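PDB 2ZXR: single-stranded-DNA-specific exonuclease RecJ from Thermus thermophilus, which degrades single-stranded DNA in the 5' to 3' direction as a divalent-cation-dependent exonuclease and shows no detectable activity on single-stranded RNA. Local coordinates for residues G72-V77 / D102-I107; A429-L434 / P460-F465; V559-D564 / F577-P582. All coordinates share one frame; numbering follows the deposited sequence.

Interaction 1: residues G72-V77 / D102-I107; sequences GKRIRV and DVHPFI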
loop_
_atom_site.group_PDB
_atom_site.type_symbol
_atom_site.label_atom_id
_atom_site.label_comp_id
_atom_site.label_asym_id
_atom_site.label_seq_id
_atom_site.Cartn_x
_atom_site.Cartn_y
_atom_site.Cartn_z
ATOM N N GLY A 72 -26.968 33.088 16.166
ATOM C CA GLY A 72 -25.921 33.951 15.663
ATOM C C GLY A 72 -24.655 34.015 16.504
ATOM O O GLY A 72 -23.997 35.062 16.536
ATOM N N LYS A 73 -24.309 32.911 17.165
ATOM C CA LYS A 73 -23.099 32.838 17.985
ATOM C C LYS A 73 -21.867 32.854 17.106
ATOM O O LYS A 73 -21.900 32.363 15.971
ATOM C CB LYS A 73 -23.106 31.567 18.828
ATOM C CG LYS A 73 -24.244 31.520 19.814
ATOM C CD LYS A 73 -24.170 32.720 20.773
ATOM C CE LYS A 73 -25.232 32.615 21.857
ATOM N NZ LYS A 73 -25.214 33.806 22.741
ATOM N N ARG A 74 -20.773 33.405 17.629
ATOM C CA ARG A 74 -19.533 33.507 16.867
ATOM C C ARG A 74 -18.706 32.221 16.939
ATOM O O ARG A 74 -18.199 31.846 17.992
ATOM C CB ARG A 74 -18.713 34.711 17.358
ATOM C CG ARG A 74 -17.430 34.939 16.562
ATOM C CD ARG A 74 -17.230 36.401 16.119
ATOM N NE ARG A 74 -16.062 36.505 15.238
ATOM C CZ ARG A 74 -15.643 37.623 14.649
ATOM N NH1 ARG A 74 -16.293 38.766 14.833
ATOM N NH2 ARG A 74 -14.563 37.597 13.874
ATOM N N ILE A 75 -18.573 31.565 15.794
ATOM C CA ILE A 75 -17.848 30.293 15.660
ATOM C C ILE A 75 -16.415 30.482 15.147
ATOM O O ILE A 75 -16.189 31.143 14.138
ATOM C CB ILE A 75 -18.587 29.369 14.651
ATOM C CG1 ILE A 75 -20.021 29.124 15.120
ATOM C CG2 ILE A 75 -17.873 28.039 14.519
ATOM C CD1 ILE A 75 -20.901 28.464 14.068
ATOM N N ARG A 76 -15.442 29.906 15.838
ATOM C CA ARG A 76 -14.059 30.024 15.364
ATOM C C ARG A 76 -13.543 28.622 15.055
ATOM O O ARG A 76 -13.713 27.692 15.857
ATOM C CB ARG A 76 -13.181 30.706 16.414
ATOM C CG ARG A 76 -11.727 30.825 16.005
ATOM C CD ARG A 76 -10.882 31.508 17.085
ATOM N NE ARG A 76 -10.726 32.943 16.856
ATOM C CZ ARG A 76 -9.982 33.745 17.621
ATOM N NH1 ARG A 76 -9.330 33.245 18.674
ATOM N NH2 ARG A 76 -9.872 35.043 17.321
ATOM N N VAL A 77 -12.920 28.468 13.888
ATOM C CA VAL A 77 -12.435 27.153 13.473
ATOM C C VAL A 77 -10.913 27.062 13.433
ATOM O O VAL A 77 -10.248 27.897 12.830
ATOM C CB VAL A 77 -13.005 26.770 12.073
ATOM C CG1 VAL A 77 -12.588 25.341 11.702
ATOM C CG2 VAL A 77 -14.523 26.891 12.080
ATOM N N ASP A 102 -21.763 32.887 11.716
ATOM C CA ASP A 102 -20.743 33.914 11.897
ATOM C C ASP A 102 -19.530 33.074 12.321
ATOM O O ASP A 102 -19.242 32.881 13.501
ATOM C CB ASP A 102 -21.144 34.907 12.992
ATOM C CG ASP A 102 -20.027 35.885 13.333
ATOM O OD1 ASP A 102 -19.051 35.998 12.554
ATOM O OD2 ASP A 102 -20.130 36.556 14.386
ATOM N N VAL A 103 -18.841 32.554 11.319
ATOM C CA VAL A 103 -17.708 31.674 11.530
ATOM C C VAL A 103 -16.454 32.247 10.881
ATOM O O VAL A 103 -16.525 32.970 9.898
ATOM C CB VAL A 103 -18.036 30.268 10.934
ATOM C CG1 VAL A 103 -18.461 30.405 9.474
ATOM C CG2 VAL A 103 -16.843 29.344 11.064
ATOM N N HIS A 104 -15.298 31.938 11.440
ATOM C CA HIS A 104 -14.059 32.441 10.866
ATOM C C HIS A 104 -12.965 31.484 11.273
ATOM O O HIS A 104 -13.024 30.858 12.331
ATOM C CB HIS A 104 -13.769 33.837 11.403
ATOM C CG HIS A 104 -13.732 33.891 12.897
ATOM N ND1 HIS A 104 -12.564 33.757 13.620
ATOM C CD2 HIS A 104 -14.731 33.959 13.809
ATOM C CE1 HIS A 104 -12.845 33.733 14.912
ATOM N NE2 HIS A 104 -14.153 33.853 15.053
ATOM N N PRO A 105 -11.950 31.337 10.430
ATOM C CA PRO A 105 -10.884 30.413 10.816
ATOM C C PRO A 105 -9.923 31.104 11.773
ATOM O O PRO A 105 -9.828 32.330 11.791
ATOM C CB PRO A 105 -10.227 30.081 9.485
ATOM C CG PRO A 105 -10.312 31.396 8.771
ATOM C CD PRO A 105 -11.706 31.920 9.099
ATOM N N PHE A 106 -9.223 30.329 12.581
ATOM C CA PHE A 106 -8.258 30.932 13.476
ATOM C C PHE A 106 -6.851 30.440 13.156
ATOM O O PHE A 106 -6.500 29.300 13.476
ATOM C CB PHE A 106 -8.589 30.621 14.934
ATOM C CG PHE A 106 -7.545 31.107 15.895
ATOM C CD1 PHE A 106 -7.046 32.409 15.798
ATOM C CD2 PHE A 106 -7.028 30.260 16.869
ATOM C CE1 PHE A 106 -6.043 32.861 16.653
ATOM C CE2 PHE A 106 -6.026 30.700 17.731
ATOM C CZ PHE A 106 -5.532 32.004 17.619
ATOM N N ILE A 107 -6.059 31.288 12.502
ATOM C CA ILE A 107 -4.670 30.943 12.182
ATOM C C ILE A 107 -3.736 31.648 13.170
ATOM O O ILE A 107 -3.637 32.879 13.191
ATOM C CB ILE A 107 -4.265 31.364 10.735
ATOM C CG1 ILE A 107 -4.707 30.293 9.725
ATOM C CG2 ILE A 107 -2.733 31.584 10.650
ATOM C CD1 ILE A 107 -3.937 28.995 9.825
HETATM O O HOH W 1 -23.155 31.739 13.644
#
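Ile75 and Val77 pair with Val103 and Pro105 in a parallel strand contact at one border of the five-stranded parallel sheet of the DHH domain, where strand 102-105 is outermost within the chain. Four backbone hydrogen bonds pass to and fro between the strands: Ile75 N gives to Asp102 O, His104 N to Ile75 O, Val77 N to His104 O, and Phe106 N to Val77 O, the last at 2.7 Å. Just ahead of them a water bridges Lys73 O and Asp102 N. The strands belong to a beta-alpha-beta unit whose crossover is helix 83-98. That helix covers the apolar face, which explains the branched aliphatic residues there: Val77 CG2 lies 3.5 Å from Val103 CG2, Ile75 CG2 reaches the same methyl, and Thr89, Val93, Leu96 and Ala97 of the helix close over the two valines.

The other face carries Arg74, Arg76, Asp102 and His104. His104 takes the chi1 of 55° that sets CG between its own N and carbonyl carbon, which swings the imidazole back across the neighbouring strand. Arg76 CA then sits 4.1 Å from the ring centroid over one face, a CH-pi contact, while Arg74 NH2 lies over the opposite face. Arg76 runs extended until it bends at chi3 (-95°); this turn lays its guanidinium flat on Phe106, the planes 10° apart and CZ 4.2 Å from the ring centroid in an off-centre cation-pi stack. Arginine suits this place because its aliphatic stem also packs on the phenylalanine, CD to Phe106 CB at 3.3 Å. Phe106 meets the His78 ring as well, and its side chain comes within about 7 Å of that of Asp80, a manganese ligand.

Interaction 2: residues A429-L434 / P460-F465; sequences ALLDLL and PLFLLF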
loop_
_atom_site.group_PDB
_atom_site.type_symbol
_atom_site.label_atom_id
_atom_site.label_comp_id
_atom_site.label_asym_id
_atom_site.label_seq_id
_atom_site.Cartn_x
_atom_site.Cartn_y
_atom_site.Cartn_z
ATOM N N ALA A 429 5.017 -8.277 -0.736
ATOM C CA ALA A 429 3.902 -9.203 -0.883
ATOM C C ALA A 429 3.571 -9.411 -2.367
ATOM O O ALA A 429 3.264 -8.470 -3.093
ATOM C CB ALA A 429 2.675 -8.668 -0.121
ATOM N N LEU A 430 3.646 -10.656 -2.813
ATOM C CA LEU A 430 3.380 -10.975 -4.208
ATOM C C LEU A 430 2.011 -11.610 -4.319
ATOM O O LEU A 430 1.702 -12.556 -3.593
ATOM C CB LEU A 430 4.440 -11.928 -4.752
ATOM C CG LEU A 430 5.823 -11.427 -5.168
ATOM C CD1 LEU A 430 5.731 -10.015 -5.721
ATOM C CD2 LEU A 430 6.750 -11.466 -3.995
ATOM N N LEU A 431 1.201 -11.080 -5.222
ATOM C CA LEU A 431 -0.152 -11.562 -5.446
ATOM C C LEU A 431 -0.134 -12.921 -6.124
ATOM O O LEU A 431 -0.801 -13.851 -5.686
ATOM C CB LEU A 431 -0.926 -10.589 -6.347
ATOM C CG LEU A 431 -2.445 -10.390 -6.267
ATOM C CD1 LEU A 431 -2.997 -10.363 -7.697
ATOM C CD2 LEU A 431 -3.112 -11.435 -5.443
ATOM N N ASP A 432 0.658 -13.044 -7.177
ATOM C CA ASP A 432 0.691 -14.296 -7.918
ATOM C C ASP A 432 1.734 -14.189 -9.013
ATOM O O ASP A 432 2.344 -13.137 -9.198
ATOM C CB ASP A 432 -0.687 -14.507 -8.549
ATOM C CG ASP A 432 -0.800 -15.808 -9.315
ATOM O OD1 ASP A 432 -1.678 -15.879 -10.208
ATOM O OD2 ASP A 432 -0.035 -16.756 -9.030
ATOM N N LEU A 433 1.927 -15.293 -9.732
ATOM C CA LEU A 433 2.849 -15.369 -10.865
ATOM C C LEU A 433 2.146 -14.571 -11.967
ATOM O O LEU A 433 0.944 -14.687 -12.118
ATOM C CB LEU A 433 2.992 -16.826 -11.324
ATOM C CG LEU A 433 4.125 -17.774 -10.897
ATOM C CD1 LEU A 433 5.189 -16.999 -10.185
ATOM C CD2 LEU A 433 3.591 -18.921 -10.035
ATOM N N LEU A 434 2.872 -13.755 -12.720
ATOM C CA LEU A 434 2.246 -12.976 -13.795
ATOM C C LEU A 434 1.689 -13.935 -14.854
ATOM O O LEU A 434 2.320 -14.933 -15.161
ATOM C CB LEU A 434 3.271 -12.061 -14.466
ATOM C CG LEU A 434 2.697 -11.005 -15.417
ATOM C CD1 LEU A 434 2.050 -9.906 -14.589
ATOM C CD2 LEU A 434 3.795 -10.421 -16.289
ATOM N N PRO A 460 -1.391 -4.132 -6.484
ATOM C CA PRO A 460 -0.803 -5.481 -6.398
ATOM C C PRO A 460 0.499 -5.668 -7.189
ATOM O O PRO A 460 0.695 -5.055 -8.253
ATOM C CB PRO A 460 -1.907 -6.379 -6.950
ATOM C CG PRO A 460 -2.607 -5.503 -7.900
ATOM C CD PRO A 460 -2.693 -4.172 -7.172
ATOM N N LEU A 461 1.375 -6.534 -6.674
ATOM C CA LEU A 461 2.631 -6.845 -7.347
ATOM C C LEU A 461 2.632 -8.300 -7.809
ATOM O O LEU A 461 2.232 -9.201 -7.053
ATOM C CB LEU A 461 3.816 -6.639 -6.416
ATOM C CG LEU A 461 4.079 -5.227 -5.923
ATOM C CD1 LEU A 461 5.039 -5.307 -4.737
ATOM C CD2 LEU A 461 4.633 -4.369 -7.064
ATOM N N PHE A 462 3.069 -8.529 -9.044
ATOM C CA PHE A 462 3.129 -9.886 -9.579
ATOM C C PHE A 462 4.579 -10.355 -9.579
ATOM O O PHE A 462 5.526 -9.558 -9.585
ATOM C CB PHE A 462 2.597 -9.974 -11.025
ATOM C CG PHE A 462 1.110 -9.791 -11.145
ATOM C CD1 PHE A 462 0.559 -8.523 -11.304
ATOM C CD2 PHE A 462 0.259 -10.880 -11.057
ATOM C CE1 PHE A 462 -0.831 -8.347 -11.373
ATOM C CE2 PHE A 462 -1.118 -10.720 -11.119
ATOM C CZ PHE A 462 -1.669 -9.442 -11.281
ATOM N N LEU A 463 4.751 -11.666 -9.605
ATOM C CA LEU A 463 6.081 -12.215 -9.626
ATOM C C LEU A 463 6.345 -12.684 -11.043
ATOM O O LEU A 463 5.486 -13.307 -11.651
ATOM C CB LEU A 463 6.157 -13.387 -8.654
ATOM C CG LEU A 463 7.439 -14.220 -8.628
ATOM C CD1 LEU A 463 8.587 -13.399 -7.998
ATOM C CD2 LEU A 463 7.180 -15.496 -7.814
ATOM N N LEU A 464 7.506 -12.330 -11.573
ATOM C CA LEU A 464 7.944 -12.769 -12.884
ATOM C C LEU A 464 9.252 -13.488 -12.567
ATOM O O LEU A 464 9.911 -13.185 -11.548
ATOM C CB LEU A 464 8.211 -11.618 -13.844
ATOM C CG LEU A 464 6.981 -10.881 -14.371
ATOM C CD1 LEU A 464 6.332 -10.103 -13.219
ATOM C CD2 LEU A 464 7.393 -9.932 -15.498
ATOM N N PHE A 465 9.625 -14.437 -13.418
ATOM C CA PHE A 465 10.821 -15.230 -13.172
ATOM C C PHE A 465 11.430 -15.704 -14.474
ATOM O O PHE A 465 10.709 -16.016 -15.425
ATOM C CB PHE A 465 10.446 -16.441 -12.315
ATOM C CG PHE A 465 11.627 -17.245 -11.841
ATOM C CD1 PHE A 465 12.202 -18.222 -12.649
ATOM C CD2 PHE A 465 12.190 -17.006 -10.591
ATOM C CE1 PHE A 465 13.338 -18.953 -12.218
ATOM C CE2 PHE A 465 13.325 -17.731 -10.147
ATOM C CZ PHE A 465 13.893 -18.703 -10.971
HETATM O O HOH W 2 1.008 -7.535 -4.144
#
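Leucines and one phenylalanine mesh here between strands 426-433 and 462-466, the parallel pair of a beta-alpha-beta unit connected through helix 440-447, in the mixed eight-stranded sheet to which the OB-domain strands belong. The first strand is broken by a bulge or short loop, and Leu431, whose phi/psi of -71°/-48° departs from extended geometry, turns its side chain toward the partner. Leu431 CD1 consequently rests against the far end of the Phe462 ring, 3.9 Å from CE2, while its CG meets Pro460 CB. At the near end of the same ring Leu434 comes across at about a right angle, its CD1 3.6 Å from Phe462 CG. The phenylalanine thus fills the hollow between two leucines, and Val443 and Leu447 of helix 440-447 add to its surroundings. Leu434 is forked: its other branch, CD2, fits against Leu464 CD2 at 3.7 Å.

Elsewhere Leu430 crosses to Leu463, its CG 4.0 Å from Leu463 CB. Leucine serves well in such places because its two methyls can fill two hollows at once. Asp432 looks out of keeping in this buried setting, but its carboxylate forms a salt bridge with Arg633 of helix 624-639, which probably offsets the cost of burying its charge.

Backbone bonds keep the strands together on both sides of the break. Leu431 N gives a nearly straight bond to Leu461 O (167° at the hydrogen), Leu463 N bonds to Asp432 O, and Leu434 N to Leu463 O. A water also joins Ala429 O to Leu461 N. Packing is tightest where Leu433 and Leu463 lie side by side, pointing the same way: Leu433 CD1 is just 3.4 Å from Leu463 CD2.

Interaction 3: residues V559-D564 / F577-P582; sequences VYVPED and FRLLPP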
loop_
_atom_site.group_PDB
_atom_site.type_symbol
_atom_site.label_atom_id
_atom_site.label_comp_id
_atom_site.label_asym_id
_atom_site.label_seq_id
_atom_site.Cartn_x
_atom_site.Cartn_y
_atom_site.Cartn_z
ATOM N N VAL A 559 7.216 -46.930 -6.442
ATOM C CA VAL A 559 6.773 -45.754 -7.179
ATOM C C VAL A 559 5.374 -45.779 -7.778
ATOM O O VAL A 559 4.842 -46.836 -8.149
ATOM C CB VAL A 559 7.731 -45.431 -8.334
ATOM C CG1 VAL A 559 9.112 -45.214 -7.789
ATOM C CG2 VAL A 559 7.738 -46.562 -9.348
ATOM N N TYR A 560 4.812 -44.581 -7.900
ATOM C CA TYR A 560 3.498 -44.393 -8.471
ATOM C C TYR A 560 3.576 -43.633 -9.787
ATOM O O TYR A 560 4.231 -42.596 -9.878
ATOM C CB TYR A 560 2.597 -43.647 -7.480
ATOM C CG TYR A 560 1.357 -43.022 -8.099
ATOM C CD1 TYR A 560 1.260 -41.635 -8.240
ATOM C CD2 TYR A 560 0.279 -43.812 -8.533
ATOM C CE1 TYR A 560 0.122 -41.034 -8.791
ATOM C CE2 TYR A 560 -0.870 -43.226 -9.095
ATOM C CZ TYR A 560 -0.938 -41.831 -9.217
ATOM O OH TYR A 560 -2.044 -41.218 -9.759
ATOM N N VAL A 561 2.933 -44.186 -10.809
ATOM C CA VAL A 561 2.851 -43.566 -12.129
ATOM C C VAL A 561 1.343 -43.538 -12.394
ATOM O O VAL A 561 0.688 -44.590 -12.432
ATOM C CB VAL A 561 3.519 -44.420 -13.242
ATOM C CG1 VAL A 561 3.367 -43.726 -14.596
ATOM C CG2 VAL A 561 4.988 -44.635 -12.938
ATOM N N PRO A 562 0.765 -42.341 -12.569
ATOM C CA PRO A 562 -0.682 -42.240 -12.822
ATOM C C PRO A 562 -1.213 -42.977 -14.055
ATOM O O PRO A 562 -0.519 -43.097 -15.068
ATOM C CB PRO A 562 -0.920 -40.727 -12.900
ATOM C CG PRO A 562 0.385 -40.193 -13.352
ATOM C CD PRO A 562 1.398 -41.014 -12.577
ATOM N N GLU A 563 -2.454 -43.461 -13.956
ATOM C CA GLU A 563 -3.101 -44.175 -15.061
ATOM C C GLU A 563 -2.978 -43.404 -16.374
ATOM O O GLU A 563 -2.938 -44.001 -17.441
ATOM C CB GLU A 563 -4.583 -44.428 -14.757
ATOM C CG GLU A 563 -4.858 -45.344 -13.556
ATOM C CD GLU A 563 -4.306 -46.760 -13.730
ATOM O OE1 GLU A 563 -4.697 -47.642 -12.936
ATOM O OE2 GLU A 563 -3.480 -46.995 -14.650
ATOM N N ASP A 564 -2.926 -42.076 -16.290
ATOM C CA ASP A 564 -2.768 -41.227 -17.472
ATOM C C ASP A 564 -1.385 -41.484 -18.057
ATOM O O ASP A 564 -0.599 -42.263 -17.508
ATOM C CB ASP A 564 -2.875 -39.755 -17.099
ATOM C CG ASP A 564 -3.794 -39.528 -15.931
ATOM O OD1 ASP A 564 -4.928 -40.048 -15.962
ATOM O OD2 ASP A 564 -3.379 -38.834 -14.985
ATOM N N PHE A 577 9.564 -51.283 -12.944
ATOM C CA PHE A 577 9.417 -50.417 -11.770
ATOM C C PHE A 577 8.548 -51.117 -10.742
ATOM O O PHE A 577 7.663 -51.901 -11.093
ATOM C CB PHE A 577 8.741 -49.078 -12.118
ATOM C CG PHE A 577 9.594 -48.138 -12.925
ATOM C CD1 PHE A 577 9.191 -46.818 -13.113
ATOM C CD2 PHE A 577 10.800 -48.558 -13.482
ATOM C CE1 PHE A 577 9.969 -45.927 -13.837
ATOM C CE2 PHE A 577 11.590 -47.679 -14.209
ATOM C CZ PHE A 577 11.176 -46.358 -14.389
ATOM N N ARG A 578 8.805 -50.832 -9.470
ATOM C CA ARG A 578 8.010 -51.395 -8.395
ATOM C C ARG A 578 6.787 -50.456 -8.243
ATOM O O ARG A 578 6.745 -49.584 -7.366
ATOM C CB ARG A 578 8.838 -51.456 -7.095
ATOM C CG ARG A 578 8.102 -52.077 -5.909
ATOM C CD ARG A 578 8.892 -52.009 -4.576
ATOM N NE ARG A 578 7.991 -52.249 -3.456
ATOM C CZ ARG A 578 8.078 -51.685 -2.255
ATOM N NH1 ARG A 578 7.177 -51.991 -1.326
ATOM N NH2 ARG A 578 9.050 -50.821 -1.966
ATOM N N LEU A 579 5.809 -50.639 -9.131
ATOM C CA LEU A 579 4.575 -49.843 -9.149
ATOM C C LEU A 579 3.689 -50.018 -7.934
ATOM O O LEU A 579 3.410 -51.142 -7.510
ATOM C CB LEU A 579 3.749 -50.155 -10.385
ATOM C CG LEU A 579 4.240 -49.531 -11.687
ATOM C CD1 LEU A 579 4.305 -48.015 -11.507
ATOM C CD2 LEU A 579 5.614 -50.099 -12.060
ATOM N N LEU A 580 3.236 -48.888 -7.393
ATOM C CA LEU A 580 2.379 -48.860 -6.218
ATOM C C LEU A 580 1.333 -47.752 -6.327
ATOM O O LEU A 580 1.451 -46.839 -7.149
ATOM C CB LEU A 580 3.229 -48.610 -4.958
ATOM C CG LEU A 580 4.238 -49.645 -4.442
ATOM C CD1 LEU A 580 5.104 -48.979 -3.382
ATOM C CD2 LEU A 580 3.511 -50.874 -3.831
ATOM N N PRO A 581 0.276 -47.833 -5.508
ATOM C CA PRO A 581 -0.769 -46.805 -5.524
ATOM C C PRO A 581 -0.179 -45.626 -4.736
ATOM O O PRO A 581 0.580 -45.826 -3.775
ATOM C CB PRO A 581 -1.923 -47.487 -4.800
ATOM C CG PRO A 581 -1.212 -48.323 -3.784
ATOM C CD PRO A 581 -0.075 -48.927 -4.580
ATOM N N PRO A 582 -0.532 -44.393 -5.119
ATOM C CA PRO A 582 -0.040 -43.163 -4.480
ATOM C C PRO A 582 -0.033 -43.112 -2.950
ATOM O O PRO A 582 0.904 -42.586 -2.344
ATOM C CB PRO A 582 -0.919 -42.079 -5.101
ATOM C CG PRO A 582 -2.229 -42.820 -5.377
ATOM C CD PRO A 582 -1.709 -44.113 -5.969
HETATM O O HOH W 3 1.597 -46.837 -9.570
#
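Val559 O receives the N-H of Leu580 at 2.7 Å and also meets the CA of Leu579 at 3.2 Å in a CA-H...O contact. The amide approaches from above the carbonyl plane, 35° out of it, and the bond is bent at the hydrogen. The same edge of the residue is used again: Val559 N gives a much straighter bond to Arg578 O, 2.8 Å long at 173°. Both backbone groups of Val559 are therefore used by the neighbouring strand.

Tyr560 and Pro582 overlap broadly. The proline lies over one face of the phenol ring, its CB 3.8 Å from the centroid and only 7° off the ring normal, a CH-pi contact. With CG anti to its backbone N, the tyrosine places its ring against the proline, and Leu580 O meets the ring edge. Proline suits the site because its compact, conformationally restricted ring turns C-H groups onto the aromatic face. Trp588 meets Tyr560 edge-to-face as well.

Among the apolar side chains, Val559 CG2 touches Phe577 CB at 3.9 Å, and Leu579 CD1 reaches Val561 CG2 at 3.7 Å. The branched valines and leucine bring methyl groups together without needing long side chains. Helices cover this side: Ala553 of helix 546-554 packs on Val559 and Phe577, and Ala572 of helix 566-573 on Val561 and Phe577. Strand 558-560, helix 566-573 and strand 578-579 form a beta-alpha-beta unit at one border of the parallel sheet in the RecJ C-terminal domain.

All three interactions join the parallel strands of a beta-alpha-beta unit, yet each belongs to a different sheet. Interaction 2 is buried near the middle of the chain, and its side-chain packing is almost wholly aliphatic and aromatic. Interaction 1 is a surface contact with one apolar face under a helix and a polar face of arginines, aspartate and histidine, with Phe106 stacked beside Arg76; it alone lies near the metal site. Interaction 3, partly buried and away from the annotated sites, has the shortest pairing and adds a proline-tyrosine CH-pi contact to two backbone hydrogen bonds. In interactions 1 and 2 a water bridges the two backbones. Interactions 1 and 3 lie on opposite sides of the chain's centre.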